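Local coordinates for probable secreted solute-binding lipoprotein (Streptomyces coelicolor, PDB 3I3V), which probably serves as the extracellular solute-binding component of a membrane transport system, capturing a ligand that is not known, at residues 24-29 against 42-47; 53-58 against 62-67; 77-82 against 289-294. One frame throughout, in Å; residues are numbered along the deposited sequence.

Contact 1: residues 24-29 against 42-47; sequences PTYLAA and IKNLVN
Tyr26 on helix 23-36 and Asn44 on strand 41-46 meet through one polar bond. The phenol OH of Tyr26 donates to OD1 of Asn44 at 2.9 Å. The oxygen accepts in the plane of its carbonyl, on a lone pair, with a C=O...donor angle of 132°. OD1 of Asn44 also lies in the plane of the tyrosine ring, at its edge, 3.5 Å from CE2 of Tyr26. The ring and the amide are turned 70° apart. The two side chains come from opposite directions to meet between helix and strand. Tyr26 holds its CG anti to the backbone N (chi1 174°), which extends the ring from the helix toward the strand. Behind this first shell, Val12 of strand 9-14 touches both side chains. Phe306 and Met310 of helix 300-310 pack on the tyrosine, and Val30 of the same helix 23-36 packs on the asparagine. Strand 9-14, helix 23-36 and strand 41-46 form a beta-alpha-beta unit, and the bond ties its helix to its second strand. The buried phenol thus has an acceptor within mostly apolar surroundings. With its donor on a lone pair, the bond is directional and ties the phenol to one side of the carbonyl.

Contact 2: residues 53-58 against 62-67; sequences QVYETS and RKEADV
Ser58 and Lys63 join the end of helix 51-60 to the loop after it. Lys63 N donates to Ser58 O at 3.0 Å, and the bond is nearly straight, 169° at the hydrogen. Arg62 is the first residue to leave the helix. It has a positive phi (56°), and with two bonds back into the last turn the helix ends in a Schellman motif; the Lys63 bond fits its longer one. The tight side lies between Tyr55 and Glu64. CB of Glu64 comes to 3.4 Å from CE1 of Tyr55, and CG of Glu64 is 3.5 Å from Tyr55 OH. Glu64 places CG between its backbone N and carbonyl carbon (chi1 75°), then bends at chi2, and its methylenes lie against the phenol end. Tyr55 OH itself bonds to Ala84 O. CB of Ser58 packs on CA of Glu64 at 3.6 Å. The other side is looser. Lys63 is exposed, and its NZ stays 4.2 Å from Ser58 OG. A water there bonds to Ser58 OG and donates to Lys63 O, each at 3.2 Å. The helix thus finishes on backbone bonding. Carbon atoms make most of the close packing, while a water bridges Ser58 and Lys63.

Contact 3: residues 77-82 against 289-294; sequences LAWTDV and GFWISP
Trp79 and Trp291 both hold CG anti to the carbonyl carbon, with chi1 of -74° and -55°. These torsions send the two indoles toward each other from the short helix 79-82 and the strand 289-292. Their six-membered rings meet edge to face, in a T-shaped pair. The centroids are 5.2 Å apart and the planes stand at 79°. The edge belongs to Trp79 and the face to Trp291. CE3 of Trp79 makes the closest approach, 3.7 Å from CE3 of Trp291, and sits above that ring, offset toward its rim. CB of Trp79 follows at 4.0 Å from CZ3 of Trp291. Thr80 adds a looser contact, its OG1 4.1 Å from CZ3 of Trp291. No hydrogen bond crosses between the segments, so dispersion and ring electrostatics carry the contact. Each indole N-H is used outside it: Trp79 NE1 bonds to Glu56 OE2, and Trp291 NE1 to Val70 O. These bonds limit how either ring can turn. Val68 of strand 67-70 touches both tryptophans, and Tyr55 also meets the Trp79 ring. The result is a buried aromatic cluster on one face of the four-stranded sheet. There the late strand 289-292 returns to run antiparallel beside 67-70. Such a late strand, rejoining the N-terminal lobe, is typical of the type II periplasmic-binding-protein fold, consistent with the strand order 41-46, 9-14, 67-70, 289-292.

Overall arrangement
All three contacts belong to the same lobe. Contact 1 and contact 3 reach one four-stranded sheet through its outermost strands, 41-46 and 289-292. Their centres are about 20 Å apart and they do not touch. Contact 2 lies between strand 41-46 and strand 67-70 in the chain, and touches both of the others. With contact 1 it shares packing of Asn47 on Val54. With contact 3, centres about 11 Å away, it shares a probable hydrogen bond from Ser293 to Ala65, and Trp79 reaches its helix. Contact 3 is buried and aromatic. Contacts 1 and 2 are partly buried: the first is a single polar bond, the second a backbone turn with water at its edge.

Contact 1: residues 24-29 against 42-47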
ATOM      1  N   PRO C  24      46.732 -12.672 -26.643  1.00 33.10           N
ATOM      2  CA  PRO C  24      45.782 -12.075 -27.592  1.00 32.18           C
ATOM      3  C   PRO C  24      44.489 -11.631 -26.916  1.00 30.88           C
ATOM      4  O   PRO C  24      44.028 -10.510 -27.098  1.00 31.26           O
ATOM      5  CB  PRO C  24      45.542 -13.202 -28.600  1.00 34.51           C
ATOM      6  CG  PRO C  24      46.857 -13.956 -28.584  1.00 34.22           C
ATOM      7  CD  PRO C  24      47.158 -14.010 -27.100  1.00 33.22           C
ATOM      8  N   THR C  25      43.902 -12.517 -26.130  1.00 30.49           N
ATOM      9  CA  THR C  25      42.665 -12.193 -25.445  1.00 29.01           C
ATOM     10  C   THR C  25      42.866 -11.185 -24.312  1.00 30.61           C
ATOM     11  O   THR C  25      41.935 -10.435 -23.979  1.00 29.89           O
ATOM     12  CB  THR C  25      42.011 -13.456 -24.917  1.00 27.77           C
ATOM     13  OG1 THR C  25      41.924 -14.405 -25.989  1.00 25.46           O
ATOM     14  CG2 THR C  25      40.618 -13.155 -24.402  1.00 25.59           C
ATOM     15  N   TYR C  26      44.065 -11.149 -23.720  1.00 27.00           N
ATOM     16  CA  TYR C  26      44.321 -10.178 -22.658  1.00 26.43           C
ATOM     17  C   TYR C  26      44.330  -8.782 -23.264  1.00 25.81           C
ATOM     18  O   TYR C  26      43.725  -7.866 -22.728  1.00 26.77           O
ATOM     19  CB  TYR C  26      45.669 -10.415 -21.971  1.00 26.15           C
ATOM     20  CG  TYR C  26      45.991  -9.318 -20.979  1.00 25.85           C
ATOM     21  CD1 TYR C  26      45.228  -9.148 -19.833  1.00 23.62           C
ATOM     22  CD2 TYR C  26      47.028  -8.421 -21.215  1.00 27.11           C
ATOM     23  CE1 TYR C  26      45.488  -8.109 -18.942  1.00 27.17           C
ATOM     24  CE2 TYR C  26      47.299  -7.377 -20.335  1.00 27.09           C
ATOM     25  CZ  TYR C  26      46.527  -7.225 -19.199  1.00 28.93           C
ATOM     26  OH  TYR C  26      46.801  -6.193 -18.317  1.00 30.46           O
ATOM     27  N   LEU C  27      45.023  -8.620 -24.385  1.00 26.23           N
ATOM     28  CA  LEU C  27      45.078  -7.321 -25.035  1.00 28.66           C
ATOM     29  C   LEU C  27      43.666  -6.831 -25.382  1.00 29.76           C
ATOM     30  O   LEU C  27      43.316  -5.686 -25.099  1.00 30.18           O
ATOM     31  CB  LEU C  27      45.981  -7.394 -26.278  1.00 26.90           C
ATOM     32  CG  LEU C  27      47.469  -7.636 -25.933  1.00 27.49           C
ATOM     33  CD1 LEU C  27      48.291  -7.709 -27.185  1.00 22.31           C
ATOM     34  CD2 LEU C  27      48.000  -6.512 -25.049  1.00 26.78           C
ATOM     35  N   ALA C  28      42.845  -7.700 -25.965  1.00 30.91           N
ATOM     36  CA  ALA C  28      41.480  -7.313 -26.315  1.00 30.19           C
ATOM     37  C   ALA C  28      40.696  -6.912 -25.070  1.00 30.12           C
ATOM     38  O   ALA C  28      39.886  -5.995 -25.119  1.00 31.46           O
ATOM     39  CB  ALA C  28      40.768  -8.453 -27.030  1.00 28.44           C
ATOM     40  N   ALA C  29      40.920  -7.604 -23.956  1.00 29.80           N
ATOM     41  CA  ALA C  29      40.211  -7.268 -22.726  1.00 31.02           C
ATOM     42  C   ALA C  29      40.637  -5.887 -22.241  1.00 31.65           C
ATOM     43  O   ALA C  29      39.802  -5.112 -21.792  1.00 33.82           O
ATOM     44  CB  ALA C  29      40.472  -8.315 -21.645  1.00 31.56           C
ATOM     45  N   ILE C  42      45.453   3.032 -18.958  1.00 52.32           N
ATOM     46  CA  ILE C  42      45.993   1.731 -18.587  1.00 51.18           C
ATOM     47  C   ILE C  42      47.343   1.562 -19.258  1.00 49.90           C
ATOM     48  O   ILE C  42      47.464   1.750 -20.469  1.00 49.47           O
ATOM     49  CB  ILE C  42      45.074   0.564 -19.058  1.00 51.22           C
ATOM     50  CG1 ILE C  42      43.893   0.404 -18.104  1.00 50.21           C
ATOM     51  CG2 ILE C  42      45.870  -0.745 -19.121  1.00 51.32           C
ATOM     52  CD1 ILE C  42      44.250  -0.240 -16.783  1.00 50.56           C
ATOM     53  N   LYS C  43      48.362   1.219 -18.479  1.00 48.30           N
ATOM     54  CA  LYS C  43      49.676   0.996 -19.061  1.00 46.57           C
ATOM     55  C   LYS C  43      50.147  -0.408 -18.724  1.00 44.22           C
ATOM     56  O   LYS C  43      50.003  -0.855 -17.591  1.00 45.13           O
ATOM     57  CB  LYS C  43      50.695   2.015 -18.547  1.00 48.25           C
ATOM     58  CG  LYS C  43      52.008   1.960 -19.320  1.00 50.74           C
ATOM     59  CD  LYS C  43      53.037   2.934 -18.793  1.00 52.60           C
ATOM     60  CE  LYS C  43      54.319   2.830 -19.606  1.00 54.52           C
ATOM     61  NZ  LYS C  43      55.429   3.621 -19.006  1.00 54.19           N
ATOM     62  N   ASN C  44      50.697  -1.112 -19.705  1.00 41.94           N
ATOM     63  CA  ASN C  44      51.198  -2.461 -19.460  1.00 40.07           C
ATOM     64  C   ASN C  44      52.713  -2.550 -19.520  1.00 38.20           C
ATOM     65  O   ASN C  44      53.332  -2.053 -20.458  1.00 38.07           O
ATOM     66  CB  ASN C  44      50.622  -3.457 -20.472  1.00 38.57           C
ATOM     67  CG  ASN C  44      49.219  -3.895 -20.128  1.00 38.14           C
ATOM     68  OD1 ASN C  44      48.983  -4.524 -19.099  1.00 36.41           O
ATOM     69  ND2 ASN C  44      48.275  -3.560 -20.991  1.00 37.46           N
ATOM     70  N   LEU C  45      53.306  -3.164 -18.500  1.00 36.65           N
ATOM     71  CA  LEU C  45      54.747  -3.388 -18.471  1.00 34.94           C
ATOM     72  C   LEU C  45      54.840  -4.897 -18.652  1.00 32.56           C
ATOM     73  O   LEU C  45      54.397  -5.657 -17.796  1.00 32.06           O
ATOM     74  CB  LEU C  45      55.354  -2.964 -17.126  1.00 36.35           C
ATOM     75  CG  LEU C  45      55.446  -1.454 -16.828  1.00 39.68           C
ATOM     76  CD1 LEU C  45      55.969  -1.237 -15.401  1.00 39.12           C
ATOM     77  CD2 LEU C  45      56.374  -0.772 -17.842  1.00 40.01           C
ATOM     78  N   VAL C  46      55.391  -5.336 -19.775  1.00 30.66           N
ATOM     79  CA  VAL C  46      55.476  -6.763 -20.034  1.00 29.67           C
ATOM     80  C   VAL C  46      56.855  -7.348 -19.782  1.00 31.50           C
ATOM     81  O   VAL C  46      57.871  -6.787 -20.198  1.00 31.17           O
ATOM     82  CB  VAL C  46      55.054  -7.097 -21.488  1.00 28.82           C
ATOM     83  CG1 VAL C  46      55.185  -8.604 -21.739  1.00 28.06           C
ATOM     84  CG2 VAL C  46      53.620  -6.638 -21.730  1.00 24.78           C
ATOM     85  N   ASN C  47      56.871  -8.480 -19.087  1.00 30.22           N
ATOM     86  CA  ASN C  47      58.097  -9.206 -18.767  1.00 31.52           C
ATOM     87  C   ASN C  47      57.760 -10.693 -18.704  1.00 31.85           C
ATOM     88  O   ASN C  47      56.618 -11.060 -18.434  1.00 31.03           O
ATOM     89  CB  ASN C  47      58.668  -8.743 -17.423  1.00 30.56           C
ATOM     90  CG  ASN C  47      59.473  -7.469 -17.541  1.00 30.56           C
ATOM     91  OD1 ASN C  47      60.545  -7.454 -18.149  1.00 31.53           O
ATOM     92  ND2 ASN C  47      58.966  -6.394 -16.964  1.00 30.40           N
TER

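Contact 2: residues 53-58 against 62-67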
ATOM      1  N   GLN C  53      61.760 -10.500 -10.735  1.00 31.26           N
ATOM      2  CA  GLN C  53      62.991  -9.770 -10.428  1.00 33.56           C
ATOM      3  C   GLN C  53      62.807  -8.289 -10.720  1.00 32.34           C
ATOM      4  O   GLN C  53      63.155  -7.444  -9.902  1.00 32.77           O
ATOM      5  CB  GLN C  53      64.182 -10.293 -11.262  1.00 37.10           C
ATOM      6  CG  GLN C  53      64.703 -11.702 -10.911  1.00 43.26           C
ATOM      7  CD  GLN C  53      63.780 -12.854 -11.348  1.00 46.74           C
ATOM      8  OE1 GLN C  53      64.075 -14.025 -11.079  1.00 48.65           O
ATOM      9  NE2 GLN C  53      62.671 -12.528 -12.017  1.00 46.56           N
ATOM     10  N   VAL C  54      62.264  -7.982 -11.898  1.00 30.86           N
ATOM     11  CA  VAL C  54      62.042  -6.599 -12.304  1.00 30.07           C
ATOM     12  C   VAL C  54      61.059  -5.917 -11.375  1.00 30.71           C
ATOM     13  O   VAL C  54      61.213  -4.738 -11.068  1.00 31.22           O
ATOM     14  CB  VAL C  54      61.487  -6.514 -13.732  1.00 30.89           C
ATOM     15  CG1 VAL C  54      61.242  -5.048 -14.123  1.00 27.83           C
ATOM     16  CG2 VAL C  54      62.457  -7.173 -14.692  1.00 29.56           C
ATOM     17  N   TYR C  55      60.042  -6.654 -10.935  1.00 29.01           N
ATOM     18  CA  TYR C  55      59.065  -6.072 -10.023  1.00 28.11           C
ATOM     19  C   TYR C  55      59.707  -5.737  -8.666  1.00 28.03           C
ATOM     20  O   TYR C  55      59.430  -4.692  -8.089  1.00 26.97           O
ATOM     21  CB  TYR C  55      57.887  -7.018  -9.807  1.00 26.18           C
ATOM     22  CG  TYR C  55      56.930  -6.526  -8.744  1.00 26.72           C
ATOM     23  CD1 TYR C  55      56.017  -5.511  -9.012  1.00 25.83           C
ATOM     24  CD2 TYR C  55      56.972  -7.049  -7.455  1.00 27.47           C
ATOM     25  CE1 TYR C  55      55.172  -5.027  -8.020  1.00 25.36           C
ATOM     26  CE2 TYR C  55      56.132  -6.575  -6.458  1.00 29.15           C
ATOM     27  CZ  TYR C  55      55.234  -5.563  -6.749  1.00 27.88           C
ATOM     28  OH  TYR C  55      54.407  -5.099  -5.757  1.00 30.70           O
ATOM     29  N   GLU C  56      60.559  -6.622  -8.157  1.00 27.53           N
ATOM     30  CA  GLU C  56      61.208  -6.375  -6.867  1.00 29.45           C
ATOM     31  C   GLU C  56      62.125  -5.156  -6.937  1.00 29.60           C
ATOM     32  O   GLU C  56      62.208  -4.367  -5.995  1.00 29.73           O
ATOM     33  CB  GLU C  56      61.970  -7.626  -6.412  1.00 27.11           C
ATOM     34  CG  GLU C  56      61.024  -8.784  -6.150  1.00 26.31           C
ATOM     35  CD  GLU C  56      61.718 -10.057  -5.716  1.00 27.99           C
ATOM     36  OE1 GLU C  56      62.964 -10.058  -5.624  1.00 27.58           O
ATOM     37  OE2 GLU C  56      61.009 -11.060  -5.467  1.00 27.61           O
ATOM     38  N   THR C  57      62.799  -4.980  -8.064  1.00 29.78           N
ATOM     39  CA  THR C  57      63.664  -3.821  -8.217  1.00 30.54           C
ATOM     40  C   THR C  57      62.804  -2.554  -8.222  1.00 30.93           C
ATOM     41  O   THR C  57      63.221  -1.513  -7.717  1.00 33.42           O
ATOM     42  CB  THR C  57      64.459  -3.887  -9.521  1.00 29.74           C
ATOM     43  OG1 THR C  57      65.165  -5.133  -9.587  1.00 32.00           O
ATOM     44  CG2 THR C  57      65.449  -2.734  -9.592  1.00 28.04           C
ATOM     45  N   SER C  58      61.604  -2.640  -8.792  1.00 30.53           N
ATOM     46  CA  SER C  58      60.696  -1.492  -8.832  1.00 30.49           C
ATOM     47  C   SER C  58      60.096  -1.222  -7.459  1.00 29.79           C
ATOM     48  O   SER C  58      59.861  -0.079  -7.095  1.00 28.40           O
ATOM     49  CB  SER C  58      59.552  -1.729  -9.819  1.00 31.87           C
ATOM     50  OG  SER C  58      59.960  -1.485 -11.151  1.00 36.91           O
ATOM     51  N   ARG C  62      60.334   2.099  -4.807  1.00 38.80           N
ATOM     52  CA  ARG C  62      59.029   2.685  -4.514  1.00 39.72           C
ATOM     53  C   ARG C  62      58.314   3.237  -5.743  1.00 40.41           C
ATOM     54  O   ARG C  62      57.773   4.349  -5.717  1.00 42.04           O
ATOM     55  CB  ARG C  62      59.177   3.784  -3.458  1.00 39.27           C
ATOM     56  CG  ARG C  62      59.724   3.278  -2.133  1.00 36.91           C
ATOM     57  CD  ARG C  62      59.847   4.409  -1.128  1.00 39.06           C
ATOM     58  NE  ARG C  62      60.503   3.963   0.098  1.00 39.50           N
ATOM     59  CZ  ARG C  62      60.013   3.026   0.900  1.00 38.89           C
ATOM     60  NH1 ARG C  62      58.859   2.442   0.607  1.00 37.85           N
ATOM     61  NH2 ARG C  62      60.682   2.667   1.984  1.00 40.66           N
ATOM     62  N   LYS C  63      58.317   2.461  -6.824  1.00 39.00           N
ATOM     63  CA  LYS C  63      57.639   2.874  -8.047  1.00 38.60           C
ATOM     64  C   LYS C  63      57.144   1.652  -8.827  1.00 36.44           C
ATOM     65  O   LYS C  63      57.106   1.662 -10.053  1.00 37.02           O
ATOM     66  CB  LYS C  63      58.568   3.739  -8.909  1.00 40.44           C
ATOM     67  CG  LYS C  63      59.822   3.035  -9.426  1.00 45.95           C
ATOM     68  CD  LYS C  63      60.730   4.017 -10.187  1.00 49.30           C
ATOM     69  CE  LYS C  63      61.946   3.330 -10.813  1.00 50.65           C
ATOM     70  NZ  LYS C  63      61.579   2.319 -11.859  1.00 51.79           N
ATOM     71  N   GLU C  64      56.752   0.609  -8.097  1.00 33.40           N
ATOM     72  CA  GLU C  64      56.266  -0.621  -8.713  1.00 32.10           C
ATOM     73  C   GLU C  64      54.851  -0.471  -9.268  1.00 30.87           C
ATOM     74  O   GLU C  64      54.082   0.383  -8.822  1.00 29.67           O
ATOM     75  CB  GLU C  64      56.296  -1.782  -7.707  1.00 29.33           C
ATOM     76  CG  GLU C  64      55.200  -1.753  -6.639  1.00 32.22           C
ATOM     77  CD  GLU C  64      55.447  -0.709  -5.556  1.00 32.69           C
ATOM     78  OE1 GLU C  64      54.636  -0.616  -4.612  1.00 33.61           O
ATOM     79  OE2 GLU C  64      56.457   0.015  -5.653  1.00 32.24           O
ATOM     80  N   ALA C  65      54.520  -1.312 -10.243  1.00 29.68           N
ATOM     81  CA  ALA C  65      53.202  -1.302 -10.862  1.00 27.98           C
ATOM     82  C   ALA C  65      52.120  -1.454  -9.793  1.00 28.42           C
ATOM     83  O   ALA C  65      52.398  -1.908  -8.685  1.00 29.34           O
ATOM     84  CB  ALA C  65      53.102  -2.437 -11.880  1.00 28.16           C
ATOM     85  N   ASP C  66      50.887  -1.077 -10.131  1.00 28.13           N
ATOM     86  CA  ASP C  66      49.758  -1.164  -9.207  1.00 27.72           C
ATOM     87  C   ASP C  66      49.190  -2.580  -9.105  1.00 27.37           C
ATOM     88  O   ASP C  66      48.676  -2.992  -8.059  1.00 23.51           O
ATOM     89  CB  ASP C  66      48.646  -0.212  -9.662  1.00 28.80           C
ATOM     90  CG  ASP C  66      49.143   1.200  -9.869  1.00 29.65           C
ATOM     91  OD1 ASP C  66      49.646   1.796  -8.892  1.00 31.02           O
ATOM     92  OD2 ASP C  66      49.035   1.713 -11.008  1.00 31.04           O
ATOM     93  N   VAL C  67      49.274  -3.314 -10.211  1.00 26.32           N
ATOM     94  CA  VAL C  67      48.762  -4.678 -10.281  1.00 24.04           C
ATOM     95  C   VAL C  67      49.785  -5.537 -11.003  1.00 23.88           C
ATOM     96  O   VAL C  67      50.386  -5.113 -11.999  1.00 24.80           O
ATOM     97  CB  VAL C  67      47.434  -4.742 -11.075  1.00 24.57           C
ATOM     98  CG1 VAL C  67      46.998  -6.183 -11.240  1.00 24.39           C
ATOM     99  CG2 VAL C  67      46.352  -3.941 -10.368  1.00 25.49           C
TER
HETATM  100  O   HOH W   1      57.608  -0.071 -12.746  1.00 44.08           O

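Contact 3: residues 77-82 against 289-294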
ATOM      1  N   LEU C  77      56.298 -16.708  -4.165  1.00 31.11           N
ATOM      2  CA  LEU C  77      55.791 -17.418  -3.003  1.00 31.70           C
ATOM      3  C   LEU C  77      56.225 -16.673  -1.731  1.00 31.34           C
ATOM      4  O   LEU C  77      55.659 -16.869  -0.655  1.00 30.69           O
ATOM      5  CB  LEU C  77      56.372 -18.830  -3.012  1.00 32.05           C
ATOM      6  CG  LEU C  77      55.560 -20.091  -2.715  1.00 35.40           C
ATOM      7  CD1 LEU C  77      54.091 -19.897  -2.979  1.00 36.18           C
ATOM      8  CD2 LEU C  77      56.126 -21.212  -3.583  1.00 35.45           C
ATOM      9  N   ALA C  78      57.223 -15.808  -1.875  1.00 31.14           N
ATOM     10  CA  ALA C  78      57.766 -15.042  -0.756  1.00 32.25           C
ATOM     11  C   ALA C  78      57.265 -13.604  -0.672  1.00 33.22           C
ATOM     12  O   ALA C  78      57.590 -12.901   0.278  1.00 33.89           O
ATOM     13  CB  ALA C  78      59.295 -15.030  -0.831  1.00 30.11           C
ATOM     14  N   TRP C  79      56.483 -13.167  -1.650  1.00 32.14           N
ATOM     15  CA  TRP C  79      55.983 -11.793  -1.664  1.00 31.71           C
ATOM     16  C   TRP C  79      55.001 -11.430  -0.564  1.00 31.20           C
ATOM     17  O   TRP C  79      55.068 -10.338  -0.014  1.00 32.17           O
ATOM     18  CB  TRP C  79      55.325 -11.475  -3.013  1.00 29.18           C
ATOM     19  CG  TRP C  79      56.291 -11.282  -4.144  1.00 29.38           C
ATOM     20  CD1 TRP C  79      57.659 -11.266  -4.066  1.00 28.46           C
ATOM     21  CD2 TRP C  79      55.965 -10.996  -5.510  1.00 27.56           C
ATOM     22  NE1 TRP C  79      58.198 -10.981  -5.295  1.00 29.58           N
ATOM     23  CE2 TRP C  79      57.182 -10.811  -6.200  1.00 27.92           C
ATOM     24  CE3 TRP C  79      54.760 -10.878  -6.218  1.00 26.86           C
ATOM     25  CZ2 TRP C  79      57.232 -10.513  -7.568  1.00 26.99           C
ATOM     26  CZ3 TRP C  79      54.812 -10.581  -7.579  1.00 27.62           C
ATOM     27  CH2 TRP C  79      56.039 -10.404  -8.236  1.00 27.12           C
ATOM     28  N   THR C  80      54.084 -12.336  -0.258  1.00 32.38           N
ATOM     29  CA  THR C  80      53.062 -12.064   0.738  1.00 35.07           C
ATOM     30  C   THR C  80      53.598 -11.847   2.147  1.00 36.22           C
ATOM     31  O   THR C  80      53.254 -10.865   2.794  1.00 37.69           O
ATOM     32  CB  THR C  80      52.004 -13.190   0.780  1.00 34.75           C
ATOM     33  OG1 THR C  80      51.489 -13.408  -0.537  1.00 37.46           O
ATOM     34  CG2 THR C  80      50.846 -12.802   1.684  1.00 34.32           C
ATOM     35  N   ASP C  81      54.452 -12.742   2.623  1.00 37.56           N
ATOM     36  CA  ASP C  81      54.967 -12.590   3.972  1.00 37.23           C
ATOM     37  C   ASP C  81      55.812 -11.335   4.182  1.00 36.40           C
ATOM     38  O   ASP C  81      55.692 -10.690   5.221  1.00 34.76           O
ATOM     39  CB  ASP C  81      55.756 -13.826   4.388  1.00 38.42           C
ATOM     40  CG  ASP C  81      55.959 -13.897   5.885  1.00 41.32           C
ATOM     41  OD1 ASP C  81      54.941 -13.928   6.609  1.00 42.04           O
ATOM     42  OD2 ASP C  81      57.126 -13.920   6.336  1.00 42.44           O
ATOM     43  N   VAL C  82      56.657 -10.977   3.215  1.00 34.60           N
ATOM     44  CA  VAL C  82      57.477  -9.776   3.372  1.00 35.22           C
ATOM     45  C   VAL C  82      56.732  -8.493   3.016  1.00 34.10           C
ATOM     46  O   VAL C  82      57.233  -7.399   3.251  1.00 34.62           O
ATOM     47  CB  VAL C  82      58.772  -9.832   2.525  1.00 36.26           C
ATOM     48  CG1 VAL C  82      59.617 -11.011   2.957  1.00 36.58           C
ATOM     49  CG2 VAL C  82      58.433  -9.911   1.048  1.00 33.92           C
ATOM     50  N   GLY C 289      48.051 -15.022 -11.878  1.00 32.13           N
ATOM     51  CA  GLY C 289      47.016 -14.494 -11.008  1.00 28.26           C
ATOM     52  C   GLY C 289      47.222 -12.995 -10.865  1.00 28.27           C
ATOM     53  O   GLY C 289      48.270 -12.485 -11.277  1.00 25.56           O
ATOM     54  N   PHE C 290      46.238 -12.293 -10.293  1.00 26.35           N
ATOM     55  CA  PHE C 290      46.310 -10.839 -10.100  1.00 27.34           C
ATOM     56  C   PHE C 290      46.819 -10.468  -8.698  1.00 29.22           C
ATOM     57  O   PHE C 290      46.196 -10.818  -7.694  1.00 27.86           O
ATOM     58  CB  PHE C 290      44.917 -10.202 -10.296  1.00 28.41           C
ATOM     59  CG  PHE C 290      44.402 -10.258 -11.719  1.00 27.69           C
ATOM     60  CD1 PHE C 290      44.857  -9.361 -12.682  1.00 25.80           C
ATOM     61  CD2 PHE C 290      43.441 -11.204 -12.090  1.00 26.28           C
ATOM     62  CE1 PHE C 290      44.361  -9.396 -13.997  1.00 24.57           C
ATOM     63  CE2 PHE C 290      42.947 -11.242 -13.398  1.00 27.09           C
ATOM     64  CZ  PHE C 290      43.409 -10.334 -14.351  1.00 22.10           C
ATOM     65  N   TRP C 291      47.937  -9.748  -8.627  1.00 29.45           N
ATOM     66  CA  TRP C 291      48.483  -9.340  -7.337  1.00 30.59           C
ATOM     67  C   TRP C 291      48.339  -7.829  -7.188  1.00 31.20           C
ATOM     68  O   TRP C 291      48.401  -7.097  -8.180  1.00 28.28           O
ATOM     69  CB  TRP C 291      49.967  -9.713  -7.222  1.00 29.55           C
ATOM     70  CG  TRP C 291      50.273 -11.161  -7.450  1.00 30.81           C
ATOM     71  CD1 TRP C 291      50.056 -11.877  -8.595  1.00 30.16           C
ATOM     72  CD2 TRP C 291      50.915 -12.060  -6.532  1.00 30.80           C
ATOM     73  NE1 TRP C 291      50.528 -13.159  -8.449  1.00 33.54           N
ATOM     74  CE2 TRP C 291      51.062 -13.300  -7.195  1.00 29.82           C
ATOM     75  CE3 TRP C 291      51.383 -11.936  -5.215  1.00 27.27           C
ATOM     76  CZ2 TRP C 291      51.658 -14.408  -6.588  1.00 31.11           C
ATOM     77  CZ3 TRP C 291      51.976 -13.036  -4.613  1.00 27.28           C
ATOM     78  CH2 TRP C 291      52.110 -14.256  -5.298  1.00 31.12           C
ATOM     79  N   ILE C 292      48.142  -7.358  -5.958  1.00 29.93           N
ATOM     80  CA  ILE C 292      48.018  -5.920  -5.740  1.00 30.50           C
ATOM     81  C   ILE C 292      49.190  -5.402  -4.916  1.00 30.08           C
ATOM     82  O   ILE C 292      49.490  -5.925  -3.851  1.00 30.87           O
ATOM     83  CB  ILE C 292      46.704  -5.558  -5.024  1.00 30.81           C
ATOM     84  CG1 ILE C 292      45.513  -6.005  -5.876  1.00 28.33           C
ATOM     85  CG2 ILE C 292      46.644  -4.044  -4.778  1.00 28.76           C
ATOM     86  CD1 ILE C 292      44.175  -5.537  -5.347  1.00 28.79           C
ATOM     87  N   SER C 293      49.852  -4.365  -5.414  1.00 30.20           N
ATOM     88  CA  SER C 293      50.996  -3.801  -4.713  1.00 32.25           C
ATOM     89  C   SER C 293      50.571  -2.690  -3.771  1.00 33.94           C
ATOM     90  O   SER C 293      49.430  -2.231  -3.814  1.00 35.23           O
ATOM     91  CB  SER C 293      51.986  -3.225  -5.708  1.00 30.95           C
ATOM     92  OG  SER C 293      51.414  -2.090  -6.335  1.00 30.16           O
ATOM     93  N   PRO C 294      51.479  -2.261  -2.879  1.00 34.44           N
ATOM     94  CA  PRO C 294      51.096  -1.175  -1.969  1.00 35.53           C
ATOM     95  C   PRO C 294      50.731   0.070  -2.779  1.00 36.25           C
ATOM     96  O   PRO C 294      49.832   0.816  -2.406  1.00 36.33           O
ATOM     97  CB  PRO C 294      52.342  -0.996  -1.110  1.00 36.62           C
ATOM     98  CG  PRO C 294      52.808  -2.434  -0.949  1.00 35.19           C
ATOM     99  CD  PRO C 294      52.671  -2.971  -2.379  1.00 34.69           C
TER